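Local coordinates for protein tumor necrosis factor ligand superfamily member 13 (Mus musculus, PDB 1U5X) that acts as a trimeric cytokine that binds the receptors TACI and BCMA and takes part in regulating tumour cell growth, at residues A[44-58]-A[101-115]. Residues are numbered along the deposited sequence; the frame is centred on the assembly and turned at random.
Sequences IVRVWDTGIYLLYSQ and CYSAGVFHLHQGDII
Tyr53 and Leu109 meet between the two layers of the domain, where Leu109 CD1 lies 3.6 Å from Tyr53 CD1. The tyrosine ring, with CG anti to its carbonyl carbon (chi1 -67°), points back to the 48-50 connection, and Tyr53 OH donates to Asp49 O (2.8 Å), which lies in the ring plane at its edge. Val47 CG2 extends this apolar cluster, touching Leu109 CD1 and Ile115 CG1, while Leu55 CD2 reaches Ile115 CG2. At the turns, Thr50 OG1 accepts a nearly straight bond from Gln111 N (3.1 Å), and Val47 O takes Gly112 N at 2.7 Å. The Arg46 chain, bent at chi2 and chi3, brings NH2 to Gly112 O (3.2 Å) from above the carbonyl plane, with that oxygen near the guanidinium plane; Trp48 CH2 lies over one guanidinium face, offset toward its rim. On the other side of strands 51-58 and 101-109, Ile52 CG2 presses on Val106 CG1 (3.3 Å), and Tyr102 OH abuts Tyr56 CB (3.4 Å). This side faces neighbouring subunits: Tyr56 OH is hydrogen-bonded to His9 of its own chain and to Val106 N of the third subunit, and Tyr102 stacks edge-to-face with Tyr102 of both other subunits. Antiparallel strand pairs in both layers, joined across the sandwich end, characterise the TNF jelly roll, here a homotrimer.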
loop_
_atom_site.group_PDB
_atom_site.type_symbol
_atom_site.label_atom_id
_atom_site.label_comp_id
_atom_site.label_asym_id
_atom_site.label_seq_id
_atom_site.Cartn_x
_atom_site.Cartn_y
_atom_site.Cartn_z
ATOM N N ILE A 44 3.033 -8.962 19.532
ATOM C CA ILE A 44 3.119 -9.900 18.408
ATOM C C ILE A 44 1.757 -10.419 18.011
ATOM O O ILE A 44 0.780 -10.224 18.710
ATOM C CB ILE A 44 4.029 -11.098 18.755
ATOM C CG1 ILE A 44 3.498 -11.815 19.985
ATOM C CG2 ILE A 44 5.438 -10.638 18.976
ATOM C CD1 ILE A 44 3.603 -13.315 19.957
ATOM N N VAL A 45 1.709 -11.067 16.859
ATOM C CA VAL A 45 0.500 -11.720 16.356
ATOM C C VAL A 45 0.823 -13.200 16.128
ATOM O O VAL A 45 1.824 -13.541 15.509
ATOM C CB VAL A 45 -0.037 -11.077 15.066
ATOM C CG1 VAL A 45 -1.324 -11.750 14.676
ATOM C CG2 VAL A 45 -0.251 -9.589 15.247
ATOM N N ARG A 46 0.008 -14.078 16.691
ATOM C CA ARG A 46 0.199 -15.503 16.517
ATOM C C ARG A 46 -0.638 -15.959 15.343
ATOM O O ARG A 46 -1.766 -15.504 15.158
ATOM C CB ARG A 46 -0.190 -16.254 17.771
ATOM C CG ARG A 46 0.715 -15.853 18.955
ATOM C CD ARG A 46 1.391 -16.920 19.669
ATOM N NE ARG A 46 2.074 -17.953 18.889
ATOM C CZ ARG A 46 2.560 -19.060 19.462
ATOM N NH1 ARG A 46 2.448 -19.206 20.769
ATOM N NH2 ARG A 46 3.182 -20.009 18.758
ATOM N N VAL A 47 -0.088 -16.880 14.556
ATOM C CA VAL A 47 -0.814 -17.476 13.439
ATOM C C VAL A 47 -1.181 -18.883 13.841
ATOM O O VAL A 47 -0.315 -19.689 14.169
ATOM C CB VAL A 47 0.052 -17.524 12.160
ATOM C CG1 VAL A 47 -0.690 -18.229 11.026
ATOM C CG2 VAL A 47 0.460 -16.140 11.727
ATOM N N TRP A 48 -2.468 -19.177 13.863
ATOM C CA TRP A 48 -2.908 -20.535 14.140
ATOM C C TRP A 48 -3.165 -21.359 12.882
ATOM O O TRP A 48 -3.059 -22.590 12.928
ATOM C CB TRP A 48 -4.137 -20.542 15.053
ATOM C CG TRP A 48 -3.926 -19.777 16.347
ATOM C CD1 TRP A 48 -4.703 -18.759 16.831
ATOM C CD2 TRP A 48 -2.870 -19.956 17.308
ATOM N NE1 TRP A 48 -4.200 -18.299 18.023
ATOM C CE2 TRP A 48 -3.079 -19.012 18.345
ATOM C CE3 TRP A 48 -1.758 -20.784 17.382
ATOM C CZ2 TRP A 48 -2.222 -18.891 19.439
ATOM C CZ3 TRP A 48 -0.921 -20.687 18.497
ATOM C CH2 TRP A 48 -1.152 -19.732 19.490
ATOM N N ASP A 49 -3.500 -20.703 11.784
ATOM C CA ASP A 49 -3.925 -21.375 10.571
ATOM C C ASP A 49 -2.936 -21.174 9.439
ATOM O O ASP A 49 -2.703 -20.053 9.001
ATOM C CB ASP A 49 -5.297 -20.856 10.127
ATOM C CG ASP A 49 -5.856 -21.613 8.907
ATOM O OD1 ASP A 49 -5.226 -22.588 8.425
ATOM O OD2 ASP A 49 -6.937 -21.314 8.363
ATOM N N THR A 50 -2.389 -22.277 8.937
ATOM C CA THR A 50 -1.520 -22.175 7.787
ATOM C C THR A 50 -2.294 -21.599 6.621
ATOM O O THR A 50 -3.418 -22.008 6.367
ATOM C CB THR A 50 -1.019 -23.534 7.412
ATOM O OG1 THR A 50 -0.178 -24.036 8.454
ATOM C CG2 THR A 50 -0.113 -23.461 6.173
ATOM N N GLY A 51 -1.679 -20.686 5.880
ATOM C CA GLY A 51 -2.303 -20.139 4.689
ATOM C C GLY A 51 -1.511 -19.042 4.040
ATOM O O GLY A 51 -0.402 -18.724 4.481
ATOM N N ILE A 52 -2.083 -18.469 2.976
ATOM C CA ILE A 52 -1.525 -17.316 2.295
ATOM C C ILE A 52 -2.291 -16.063 2.723
ATOM O O ILE A 52 -3.528 -16.038 2.721
ATOM C CB ILE A 52 -1.586 -17.544 0.752
ATOM C CG1 ILE A 52 -0.630 -18.690 0.357
ATOM C CG2 ILE A 52 -1.277 -16.293 0.018
ATOM C CD1 ILE A 52 -0.704 -19.090 -1.113
ATOM N N TYR A 53 -1.566 -15.031 3.145
ATOM C CA TYR A 53 -2.170 -13.834 3.693
ATOM C C TYR A 53 -1.594 -12.617 3.070
ATOM O O TYR A 53 -0.397 -12.535 2.856
ATOM C CB TYR A 53 -1.832 -13.730 5.185
ATOM C CG TYR A 53 -2.447 -14.794 6.043
ATOM C CD1 TYR A 53 -1.833 -16.036 6.208
ATOM C CD2 TYR A 53 -3.622 -14.540 6.752
ATOM C CE1 TYR A 53 -2.384 -17.014 7.037
ATOM C CE2 TYR A 53 -4.186 -15.525 7.591
ATOM C CZ TYR A 53 -3.572 -16.747 7.717
ATOM O OH TYR A 53 -4.127 -17.677 8.550
ATOM N N LEU A 54 -2.459 -11.654 2.796
ATOM C CA LEU A 54 -2.051 -10.278 2.618
ATOM C C LEU A 54 -1.803 -9.687 3.993
ATOM O O LEU A 54 -2.678 -9.765 4.879
ATOM C CB LEU A 54 -3.178 -9.520 1.933
ATOM C CG LEU A 54 -2.949 -8.018 1.734
ATOM C CD1 LEU A 54 -1.766 -7.756 0.807
ATOM C CD2 LEU A 54 -4.250 -7.359 1.187
ATOM N N LEU A 55 -0.595 -9.133 4.186
ATOM C CA LEU A 55 -0.187 -8.502 5.421
ATOM C C LEU A 55 0.156 -7.075 5.071
ATOM O O LEU A 55 0.927 -6.829 4.170
ATOM C CB LEU A 55 1.065 -9.214 5.969
ATOM C CG LEU A 55 1.584 -9.054 7.381
ATOM C CD1 LEU A 55 0.543 -8.746 8.407
ATOM C CD2 LEU A 55 2.365 -10.328 7.749
ATOM N N TYR A 56 -0.409 -6.127 5.803
ATOM C CA TYR A 56 -0.124 -4.710 5.562
ATOM C C TYR A 56 0.229 -4.053 6.887
ATOM O O TYR A 56 -0.263 -4.451 7.945
ATOM C CB TYR A 56 -1.293 -3.993 4.877
ATOM C CG TYR A 56 -2.622 -4.003 5.611
ATOM C CD1 TYR A 56 -2.926 -3.053 6.551
ATOM C CD2 TYR A 56 -3.566 -4.987 5.318
ATOM C CE1 TYR A 56 -4.174 -3.061 7.209
ATOM C CE2 TYR A 56 -4.786 -5.045 5.956
ATOM C CZ TYR A 56 -5.098 -4.053 6.889
ATOM O OH TYR A 56 -6.318 -4.133 7.512
ATOM N N SER A 57 1.082 -3.032 6.817
ATOM C CA SER A 57 1.610 -2.342 7.976
ATOM C C SER A 57 1.811 -0.887 7.623
ATOM O O SER A 57 2.435 -0.567 6.622
ATOM C CB SER A 57 2.950 -2.932 8.376
ATOM O OG SER A 57 3.635 -2.090 9.294
ATOM N N GLN A 58 1.283 0.001 8.453
ATOM C CA GLN A 58 1.617 1.405 8.379
ATOM C C GLN A 58 2.079 1.864 9.736
ATOM O O GLN A 58 1.515 1.480 10.782
ATOM C CB GLN A 58 0.448 2.296 7.951
ATOM C CG GLN A 58 0.846 3.788 7.726
ATOM C CD GLN A 58 -0.264 4.588 7.060
ATOM O OE1 GLN A 58 -0.510 4.398 5.843
ATOM N NE2 GLN A 58 -0.874 5.513 7.796
ATOM N N CYS A 101 4.673 5.527 6.757
ATOM C CA CYS A 101 5.385 4.541 5.975
ATOM C C CYS A 101 4.468 3.347 5.860
ATOM O O CYS A 101 4.191 2.683 6.839
ATOM C CB CYS A 101 6.698 4.188 6.678
ATOM S SG CYS A 101 7.990 3.684 5.566
ATOM N N TYR A 102 3.981 3.085 4.651
ATOM C CA TYR A 102 3.094 1.934 4.408
ATOM C C TYR A 102 3.810 0.896 3.542
ATOM O O TYR A 102 4.462 1.250 2.553
ATOM C CB TYR A 102 1.834 2.410 3.664
ATOM C CG TYR A 102 0.821 1.317 3.350
ATOM C CD1 TYR A 102 0.983 0.489 2.233
ATOM C CD2 TYR A 102 -0.269 1.067 4.189
ATOM C CE1 TYR A 102 0.075 -0.552 1.953
ATOM C CE2 TYR A 102 -1.175 0.030 3.886
ATOM C CZ TYR A 102 -1.017 -0.744 2.789
ATOM O OH TYR A 102 -1.859 -1.787 2.419
ATOM N N SER A 103 3.659 -0.379 3.891
ATOM C CA SER A 103 4.073 -1.484 2.997
ATOM C C SER A 103 3.186 -2.673 3.233
ATOM O O SER A 103 2.465 -2.746 4.242
ATOM C CB SER A 103 5.565 -1.814 3.195
ATOM O OG SER A 103 6.025 -2.798 2.268
ATOM N N ALA A 104 3.175 -3.575 2.278
ATOM C CA ALA A 104 2.294 -4.740 2.349
ATOM C C ALA A 104 2.737 -5.767 1.317
ATOM O O ALA A 104 3.374 -5.443 0.314
ATOM C CB ALA A 104 0.871 -4.333 2.043
ATOM N N GLY A 105 2.408 -7.012 1.566
ATOM C CA GLY A 105 2.642 -8.069 0.605
ATOM C C GLY A 105 1.957 -9.354 0.956
ATOM O O GLY A 105 1.314 -9.434 2.005
ATOM N N VAL A 106 2.108 -10.350 0.083
ATOM C CA VAL A 106 1.425 -11.616 0.250
ATOM C C VAL A 106 2.419 -12.694 0.610
ATOM O O VAL A 106 3.407 -12.862 -0.089
ATOM C CB VAL A 106 0.664 -12.027 -0.997
ATOM C CG1 VAL A 106 -0.007 -13.341 -0.789
ATOM C CG2 VAL A 106 -0.385 -11.003 -1.292
ATOM N N PHE A 107 2.133 -13.407 1.707
ATOM C CA PHE A 107 3.072 -14.368 2.267
ATOM C C PHE A 107 2.390 -15.622 2.778
ATOM O O PHE A 107 1.259 -15.582 3.269
ATOM C CB PHE A 107 3.826 -13.715 3.423
ATOM C CG PHE A 107 4.542 -12.474 3.028
ATOM C CD1 PHE A 107 5.787 -12.554 2.449
ATOM C CD2 PHE A 107 3.951 -11.213 3.211
ATOM C CE1 PHE A 107 6.442 -11.408 2.041
ATOM C CE2 PHE A 107 4.621 -10.060 2.820
ATOM C CZ PHE A 107 5.867 -10.177 2.242
ATOM N N HIS A 108 3.089 -16.736 2.640
ATOM C CA HIS A 108 2.652 -18.016 3.170
ATOM C C HIS A 108 3.112 -18.054 4.619
ATOM O O HIS A 108 4.316 -17.977 4.903
ATOM C CB HIS A 108 3.312 -19.162 2.434
ATOM C CG HIS A 108 2.874 -20.518 2.906
ATOM N ND1 HIS A 108 1.647 -21.064 2.601
ATOM C CD2 HIS A 108 3.507 -21.432 3.672
ATOM C CE1 HIS A 108 1.555 -22.270 3.136
ATOM N NE2 HIS A 108 2.671 -22.517 3.800
ATOM N N LEU A 109 2.130 -18.143 5.516
ATOM C CA LEU A 109 2.355 -18.206 6.945
ATOM C C LEU A 109 1.935 -19.595 7.394
ATOM O O LEU A 109 0.998 -20.186 6.850
ATOM C CB LEU A 109 1.542 -17.098 7.667
ATOM C CG LEU A 109 1.768 -15.665 7.181
ATOM C CD1 LEU A 109 0.985 -14.647 8.019
ATOM C CD2 LEU A 109 3.208 -15.306 7.183
ATOM N N HIS A 110 2.650 -20.112 8.382
ATOM C CA HIS A 110 2.487 -21.480 8.882
ATOM C C HIS A 110 1.932 -21.390 10.320
ATOM O O HIS A 110 2.304 -20.506 11.081
ATOM C CB HIS A 110 3.836 -22.193 8.854
ATOM C CG HIS A 110 4.506 -22.213 7.506
ATOM N ND1 HIS A 110 4.902 -23.382 6.894
ATOM C CD2 HIS A 110 4.903 -21.211 6.683
ATOM C CE1 HIS A 110 5.501 -23.104 5.752
ATOM N NE2 HIS A 110 5.518 -21.793 5.602
ATOM N N GLN A 111 0.988 -22.246 10.671
ATOM C CA GLN A 111 0.474 -22.236 12.040
ATOM C C GLN A 111 1.626 -22.383 13.036
ATOM O O GLN A 111 2.580 -23.117 12.787
ATOM C CB GLN A 111 -0.587 -23.311 12.261
ATOM C CG GLN A 111 -0.160 -24.695 12.062
ATOM C CD GLN A 111 -1.255 -25.702 12.443
ATOM O OE1 GLN A 111 -2.209 -25.391 13.202
ATOM N NE2 GLN A 111 -1.124 -26.899 11.918
ATOM N N GLY A 112 1.532 -21.672 14.163
ATOM C CA GLY A 112 2.615 -21.590 15.128
ATOM C C GLY A 112 3.511 -20.376 14.875
ATOM O O GLY A 112 4.269 -19.998 15.752
ATOM N N ASP A 113 3.435 -19.773 13.691
ATOM C CA ASP A 113 4.240 -18.584 13.370
ATOM C C ASP A 113 3.920 -17.437 14.324
ATOM O O ASP A 113 2.778 -17.326 14.801
ATOM C CB ASP A 113 3.973 -18.106 11.944
ATOM C CG ASP A 113 4.755 -18.866 10.897
ATOM O OD1 ASP A 113 5.537 -19.784 11.225
ATOM O OD2 ASP A 113 4.641 -18.577 9.688
ATOM N N ILE A 114 4.948 -16.636 14.633
ATOM C CA ILE A 114 4.816 -15.364 15.352
ATOM C C ILE A 114 5.185 -14.220 14.392
ATOM O O ILE A 114 6.259 -14.250 13.813
ATOM C CB ILE A 114 5.757 -15.349 16.569
ATOM C CG1 ILE A 114 5.372 -16.434 17.576
ATOM C CG2 ILE A 114 5.690 -13.998 17.273
ATOM C CD1 ILE A 114 6.421 -16.640 18.640
ATOM N N ILE A 115 4.286 -13.256 14.198
ATOM C CA ILE A 115 4.527 -12.067 13.393
ATOM C C ILE A 115 4.936 -10.890 14.283
ATOM O O ILE A 115 4.259 -10.602 15.270
ATOM C CB ILE A 115 3.251 -11.708 12.583
ATOM C CG1 ILE A 115 2.717 -12.935 11.834
ATOM C CG2 ILE A 115 3.509 -10.516 11.621
ATOM C CD1 ILE A 115 3.708 -13.589 10.917
#